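Local coordinates for protein Two-component response regulator yesN (Fusobacterium nucleatum, PDB 3LSG) that is a two-component response regulator whose C-terminal AraC-type helix-turn-helix domain, the part in this structure, probably binds specific DNA sequences to regulate transcription, at residues Gln8-Leu22 and Phe48-Ala60. Residues are numbered along the deposited sequence; the frame is centred on the assembly and turned at random.
Sequences QNIIEESYTDSQFTL and FQDYLLQKRMEKA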
loop_
_atom_site.group_PDB
_atom_site.type_symbol
_atom_site.label_atom_id
_atom_site.label_comp_id
_atom_site.label_asym_id
_atom_site.label_seq_id
_atom_site.Cartn_x
_atom_site.Cartn_y
_atom_site.Cartn_z
ATOM N N GLN A 8 14.524 -3.579 -12.556
ATOM C CA GLN A 8 14.189 -2.231 -13.014
ATOM C C GLN A 8 13.201 -2.243 -14.160
ATOM O O GLN A 8 12.256 -1.459 -14.178
ATOM C CB GLN A 8 15.458 -1.465 -13.408
ATOM C CG GLN A 8 16.252 -0.986 -12.205
ATOM C CD GLN A 8 17.632 -0.483 -12.570
ATOM O OE1 GLN A 8 18.126 -0.736 -13.666
ATOM N NE2 GLN A 8 18.270 0.225 -11.642
ATOM N N ASN A 9 13.416 -3.144 -15.115
ATOM C CA ASN A 9 12.565 -3.223 -16.297
ATOM C C ASN A 9 11.149 -3.662 -15.967
ATOM O O ASN A 9 10.182 -3.116 -16.486
ATOM C CB ASN A 9 13.158 -4.192 -17.330
ATOM C CG ASN A 9 14.381 -3.633 -18.020
ATOM O OD1 ASN A 9 14.848 -2.536 -17.702
ATOM N ND2 ASN A 9 14.914 -4.392 -18.973
ATOM N N ILE A 10 11.034 -4.681 -15.128
ATOM C CA ILE A 10 9.728 -5.169 -14.728
ATOM C C ILE A 10 8.956 -4.038 -14.071
ATOM O O ILE A 10 7.784 -3.812 -14.372
ATOM C CB ILE A 10 9.850 -6.351 -13.732
ATOM C CG1 ILE A 10 10.532 -7.547 -14.390
ATOM C CG2 ILE A 10 8.482 -6.787 -13.221
ATOM C CD1 ILE A 10 10.804 -8.651 -13.392
ATOM N N ILE A 11 9.612 -3.326 -13.164
ATOM C CA ILE A 11 8.939 -2.241 -12.469
ATOM C C ILE A 11 8.547 -1.107 -13.432
ATOM O O ILE A 11 7.469 -0.536 -13.315
ATOM C CB ILE A 11 9.792 -1.701 -11.305
ATOM C CG1 ILE A 11 10.036 -2.816 -10.284
ATOM C CG2 ILE A 11 9.103 -0.501 -10.662
ATOM C CD1 ILE A 11 11.139 -2.516 -9.285
ATOM N N GLU A 12 9.405 -0.808 -14.401
ATOM C CA GLU A 12 9.097 0.246 -15.363
ATOM C C GLU A 12 7.853 -0.098 -16.184
ATOM O O GLU A 12 7.030 0.771 -16.516
ATOM C CB GLU A 12 10.292 0.498 -16.277
ATOM C CG GLU A 12 9.987 1.430 -17.436
ATOM C CD GLU A 12 9.459 2.789 -16.993
ATOM O OE1 GLU A 12 9.846 3.259 -15.902
ATOM O OE2 GLU A 12 8.668 3.397 -17.747
ATOM N N GLU A 13 7.719 -1.379 -16.497
ATOM C CA GLU A 13 6.611 -1.877 -17.289
ATOM C C GLU A 13 5.350 -1.974 -16.441
ATOM O O GLU A 13 4.240 -1.829 -16.947
ATOM C CB GLU A 13 6.977 -3.259 -17.844
ATOM C CG GLU A 13 6.299 -3.616 -19.149
ATOM C CD GLU A 13 5.021 -4.399 -18.943
ATOM O OE1 GLU A 13 5.080 -5.473 -18.304
ATOM O OE2 GLU A 13 3.962 -3.947 -19.430
ATOM N N SER A 14 5.522 -2.189 -15.140
ATOM C CA SER A 14 4.401 -2.606 -14.305
ATOM C C SER A 14 3.854 -1.566 -13.340
ATOM O O SER A 14 2.768 -1.761 -12.772
ATOM C CB SER A 14 4.774 -3.872 -13.506
ATOM O OG SER A 14 5.202 -4.922 -14.357
ATOM N N TYR A 15 4.580 -0.474 -13.121
ATOM C CA TYR A 15 4.200 0.426 -12.021
ATOM C C TYR A 15 2.847 1.098 -12.231
ATOM O O TYR A 15 2.212 1.516 -11.270
ATOM C CB TYR A 15 5.295 1.462 -11.724
ATOM C CG TYR A 15 5.399 2.573 -12.747
ATOM C CD1 TYR A 15 4.705 3.767 -12.571
ATOM C CD2 TYR A 15 6.212 2.443 -13.870
ATOM C CE1 TYR A 15 4.801 4.795 -13.492
ATOM C CE2 TYR A 15 6.314 3.471 -14.804
ATOM C CZ TYR A 15 5.602 4.641 -14.607
ATOM O OH TYR A 15 5.689 5.665 -15.519
ATOM N N THR A 16 2.390 1.181 -13.476
ATOM C CA THR A 16 1.081 1.785 -13.754
ATOM C C THR A 16 -0.066 0.825 -13.438
ATOM O O THR A 16 -1.236 1.204 -13.521
ATOM C CB THR A 16 0.939 2.235 -15.231
ATOM O OG1 THR A 16 1.072 1.100 -16.090
ATOM C CG2 THR A 16 1.992 3.260 -15.593
ATOM N N ASP A 17 0.271 -0.419 -13.098
ATOM C CA ASP A 17 -0.724 -1.437 -12.730
ATOM C C ASP A 17 -1.003 -1.393 -11.229
ATOM O O ASP A 17 -0.118 -1.647 -10.414
ATOM C CB ASP A 17 -0.223 -2.832 -13.125
ATOM C CG ASP A 17 -1.236 -3.944 -12.826
ATOM O OD1 ASP A 17 -2.338 -3.680 -12.294
ATOM O OD2 ASP A 17 -0.915 -5.108 -13.124
ATOM N N SER A 18 -2.236 -1.065 -10.865
ATOM C CA SER A 18 -2.590 -0.924 -9.466
ATOM C C SER A 18 -2.498 -2.257 -8.732
ATOM O O SER A 18 -2.456 -2.271 -7.510
ATOM C CB SER A 18 -3.992 -0.331 -9.307
ATOM O OG SER A 18 -4.985 -1.271 -9.660
ATOM N N GLN A 19 -2.469 -3.371 -9.471
ATOM C CA GLN A 19 -2.373 -4.690 -8.835
ATOM C C GLN A 19 -0.916 -5.184 -8.683
ATOM O O GLN A 19 -0.677 -6.276 -8.179
ATOM C CB GLN A 19 -3.251 -5.729 -9.565
ATOM C CG GLN A 19 -4.734 -5.305 -9.758
ATOM C CD GLN A 19 -5.422 -4.855 -8.455
ATOM O OE1 GLN A 19 -5.475 -5.597 -7.470
ATOM N NE2 GLN A 19 -5.958 -3.632 -8.458
ATOM N N PHE A 20 0.046 -4.367 -9.105
ATOM C CA PHE A 20 1.462 -4.719 -9.033
ATOM C C PHE A 20 2.006 -4.532 -7.619
ATOM O O PHE A 20 1.991 -3.431 -7.098
ATOM C CB PHE A 20 2.260 -3.869 -10.025
ATOM C CG PHE A 20 3.744 -4.158 -10.036
ATOM C CD1 PHE A 20 4.229 -5.356 -10.539
ATOM C CD2 PHE A 20 4.650 -3.224 -9.561
ATOM C CE1 PHE A 20 5.582 -5.620 -10.558
ATOM C CE2 PHE A 20 6.009 -3.477 -9.578
ATOM C CZ PHE A 20 6.478 -4.666 -10.088
ATOM N N THR A 21 2.465 -5.628 -7.008
ATOM C CA THR A 21 2.936 -5.641 -5.635
ATOM C C THR A 21 4.266 -6.383 -5.535
ATOM O O THR A 21 4.777 -6.923 -6.521
ATOM C CB THR A 21 1.937 -6.375 -4.721
ATOM O OG1 THR A 21 1.857 -7.752 -5.114
ATOM C CG2 THR A 21 0.553 -5.757 -4.837
ATOM N N LEU A 22 4.816 -6.408 -4.327
ATOM C CA LEU A 22 6.040 -7.157 -4.042
ATOM C C LEU A 22 5.871 -8.616 -4.447
ATOM O O LEU A 22 6.766 -9.203 -5.050
ATOM C CB LEU A 22 6.407 -7.050 -2.548
ATOM C CG LEU A 22 7.625 -7.879 -2.108
ATOM C CD1 LEU A 22 8.846 -7.440 -2.857
ATOM C CD2 LEU A 22 7.878 -7.788 -0.611
ATOM N N PHE A 48 11.546 -2.139 -1.612
ATOM C CA PHE A 48 10.792 -2.227 -2.864
ATOM C C PHE A 48 9.607 -1.259 -2.902
ATOM O O PHE A 48 9.399 -0.569 -3.895
ATOM C CB PHE A 48 10.284 -3.645 -3.110
ATOM C CG PHE A 48 9.133 -3.704 -4.079
ATOM C CD1 PHE A 48 9.356 -3.686 -5.443
ATOM C CD2 PHE A 48 7.834 -3.748 -3.624
ATOM C CE1 PHE A 48 8.289 -3.722 -6.345
ATOM C CE2 PHE A 48 6.760 -3.775 -4.519
ATOM C CZ PHE A 48 6.990 -3.767 -5.872
ATOM N N GLN A 49 8.834 -1.207 -1.817
ATOM C CA GLN A 49 7.646 -0.357 -1.777
ATOM C C GLN A 49 7.967 1.132 -1.985
ATOM O O GLN A 49 7.192 1.853 -2.603
ATOM C CB GLN A 49 6.885 -0.548 -0.458
ATOM C CG GLN A 49 6.232 -1.921 -0.288
ATOM C CD GLN A 49 7.173 -2.983 0.308
ATOM O OE1 GLN A 49 8.395 -2.800 0.390
ATOM N NE2 GLN A 49 6.595 -4.091 0.734
ATOM N N ASP A 50 9.088 1.593 -1.432
ATOM C CA ASP A 50 9.499 2.992 -1.555
ATOM C C ASP A 50 9.960 3.275 -2.986
ATOM O O ASP A 50 9.723 4.345 -3.528
ATOM C CB ASP A 50 10.656 3.319 -0.597
ATOM C CG ASP A 50 10.232 3.317 0.869
ATOM O OD1 ASP A 50 9.034 3.111 1.145
ATOM O OD2 ASP A 50 11.105 3.527 1.744
ATOM N N TYR A 51 10.656 2.310 -3.581
ATOM C CA TYR A 51 11.096 2.453 -4.960
ATOM C C TYR A 51 9.879 2.513 -5.880
ATOM O O TYR A 51 9.825 3.311 -6.819
ATOM C CB TYR A 51 12.017 1.293 -5.346
ATOM C CG TYR A 51 12.602 1.398 -6.743
ATOM C CD1 TYR A 51 13.871 1.917 -6.948
ATOM C CD2 TYR A 51 11.888 0.959 -7.845
ATOM C CE1 TYR A 51 14.416 1.998 -8.228
ATOM C CE2 TYR A 51 12.407 1.041 -9.120
ATOM C CZ TYR A 51 13.676 1.556 -9.308
ATOM O OH TYR A 51 14.193 1.635 -10.575
ATOM N N LEU A 52 8.898 1.662 -5.613
ATOM C CA LEU A 52 7.705 1.637 -6.445
ATOM C C LEU A 52 6.944 2.963 -6.294
ATOM O O LEU A 52 6.525 3.560 -7.276
ATOM C CB LEU A 52 6.808 0.457 -6.070
ATOM C CG LEU A 52 5.439 0.434 -6.765
ATOM C CD1 LEU A 52 5.541 0.485 -8.294
ATOM C CD2 LEU A 52 4.617 -0.783 -6.310
ATOM N N LEU A 53 6.795 3.418 -5.056
ATOM C CA LEU A 53 6.159 4.700 -4.790
ATOM C C LEU A 53 6.877 5.832 -5.537
ATOM O O LEU A 53 6.247 6.651 -6.196
ATOM C CB LEU A 53 6.115 4.972 -3.283
ATOM C CG LEU A 53 5.546 6.350 -2.934
ATOM C CD1 LEU A 53 4.089 6.436 -3.416
ATOM C CD2 LEU A 53 5.631 6.612 -1.438
ATOM N N GLN A 54 8.203 5.843 -5.478
ATOM C CA GLN A 54 8.960 6.888 -6.173
ATOM C C GLN A 54 8.712 6.915 -7.684
ATOM O O GLN A 54 8.560 7.978 -8.264
ATOM C CB GLN A 54 10.455 6.748 -5.911
ATOM C CG GLN A 54 11.293 7.654 -6.771
ATOM C CD GLN A 54 12.753 7.585 -6.406
ATOM O OE1 GLN A 54 13.170 6.698 -5.664
ATOM N NE2 GLN A 54 13.540 8.530 -6.914
ATOM N N LYS A 55 8.672 5.751 -8.326
ATOM C CA LYS A 55 8.380 5.721 -9.758
ATOM C C LYS A 55 7.005 6.325 -10.069
ATOM O O LYS A 55 6.840 7.071 -11.035
ATOM C CB LYS A 55 8.491 4.297 -10.304
ATOM C CG LYS A 55 9.899 3.737 -10.206
ATOM C CD LYS A 55 10.741 4.136 -11.405
ATOM C CE LYS A 55 10.203 3.452 -12.658
ATOM N NZ LYS A 55 11.203 3.407 -13.761
ATOM N N ARG A 56 6.018 5.990 -9.252
ATOM C CA ARG A 56 4.672 6.511 -9.426
ATOM C C ARG A 56 4.558 8.026 -9.175
ATOM O O ARG A 56 3.868 8.722 -9.919
ATOM C CB ARG A 56 3.697 5.742 -8.532
ATOM C CG ARG A 56 3.644 4.251 -8.882
ATOM C CD ARG A 56 2.755 3.458 -7.935
ATOM N NE ARG A 56 2.269 2.240 -8.593
ATOM C CZ ARG A 56 1.742 1.205 -7.951
ATOM N NH1 ARG A 56 1.633 1.218 -6.625
ATOM N NH2 ARG A 56 1.321 0.158 -8.637
HETATM N N MSE A 57 5.230 8.522 -8.140
HETATM C CA MSE A 57 5.226 9.955 -7.844
HETATM C C MSE A 57 5.933 10.766 -8.937
HETATM O O MSE A 57 5.491 11.855 -9.318
HETATM C CB MSE A 57 5.893 10.230 -6.486
HETATM C CG MSE A 57 5.131 9.686 -5.270
HETATM SE SE MSE A 57 3.265 10.273 -5.149
HETATM C CE MSE A 57 2.335 8.938 -6.224
ATOM N N GLU A 58 7.046 10.240 -9.436
ATOM C CA GLU A 58 7.756 10.920 -10.499
ATOM C C GLU A 58 6.897 11.013 -11.757
ATOM O O GLU A 58 6.875 12.050 -12.409
ATOM C CB GLU A 58 9.119 10.266 -10.756
ATOM C CG GLU A 58 10.092 10.532 -9.596
ATOM C CD GLU A 58 11.400 9.744 -9.654
ATOM O OE1 GLU A 58 11.522 8.784 -10.450
ATOM O OE2 GLU A 58 12.313 10.088 -8.872
ATOM N N LYS A 59 6.161 9.950 -12.072
ATOM C CA LYS A 59 5.245 9.981 -13.207
ATOM C C LYS A 59 4.082 10.945 -12.919
ATOM O O LYS A 59 3.652 11.676 -13.796
ATOM C CB LYS A 59 4.729 8.579 -13.526
ATOM C CG LYS A 59 3.820 8.471 -14.748
ATOM C CD LYS A 59 4.464 9.089 -15.985
ATOM C CE LYS A 59 3.771 8.614 -17.274
ATOM N NZ LYS A 59 4.411 9.171 -18.499
ATOM N N ALA A 60 3.606 10.977 -11.677
ATOM C CA ALA A 60 2.524 11.884 -11.316
ATOM C C ALA A 60 2.975 13.322 -11.543
ATOM O O ALA A 60 2.254 14.133 -12.128
ATOM C CB ALA A 60 2.123 11.674 -9.879
HETATM O O HOH W 1 12.156 0.889 -12.894
HETATM O O HOH W 2 0.186 -1.493 -6.813
#
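The carbonyl oxygen O of Tyr15, where helix 2-14 gives way to a turn, is gripped side-on by two nitrogens of Arg56: NE at 2.8 Å, with a fairly straight N-H...O angle of 160°, and NH2 at 3.1 Å, more bent and from above the carbonyl plane. Arg56 reaches it because its chain runs extended from CG to NE (chi2 176°). A water bound to NH2 also donates to the carbonyls of Ser18 and Phe20, so the long, multi-donor arginine ties together two successive type I turns, Ser14-Asp17 and Asp17-Phe20.

The Tyr15 side chain runs antiparallel to that of Arg56, whose CG lies at the ring edge, and its long ring carries OH to Lys59 CG at 3.5 Å. Leu52 suits its place by its two methyls: CD1 packs on Tyr15 CB, CD2 over one guanidinium face. Ile11, branched and compact, fits as a knob among Phe48, Tyr51, Leu52 and Lys55, its CD1 3.8 Å from Tyr51 CE2. The flexible Lys55 chain packs on Ile11, then bends to bring NZ to Glu12 OE1 in a salt bridge at the more exposed margin; a water joins NZ to Tyr51 OH and the Gln8 carbonyl. The large apolar Phe48 ring reaches both Phe20, whose CE2 comes to its edge, 3.8 Å from Phe48 CZ, and Leu22.

The segments 8-14 and 48-60 cross at -46° near the chain centre; helix 48-66 is the long linker between the two helix-turn-helix units of an AraC-type domain. Helix 33-44 packs on Ile11 and Leu22, helix 22-28 on Phe48, and helix 83-94 on Met57 (selenomethionine here) and Ala60.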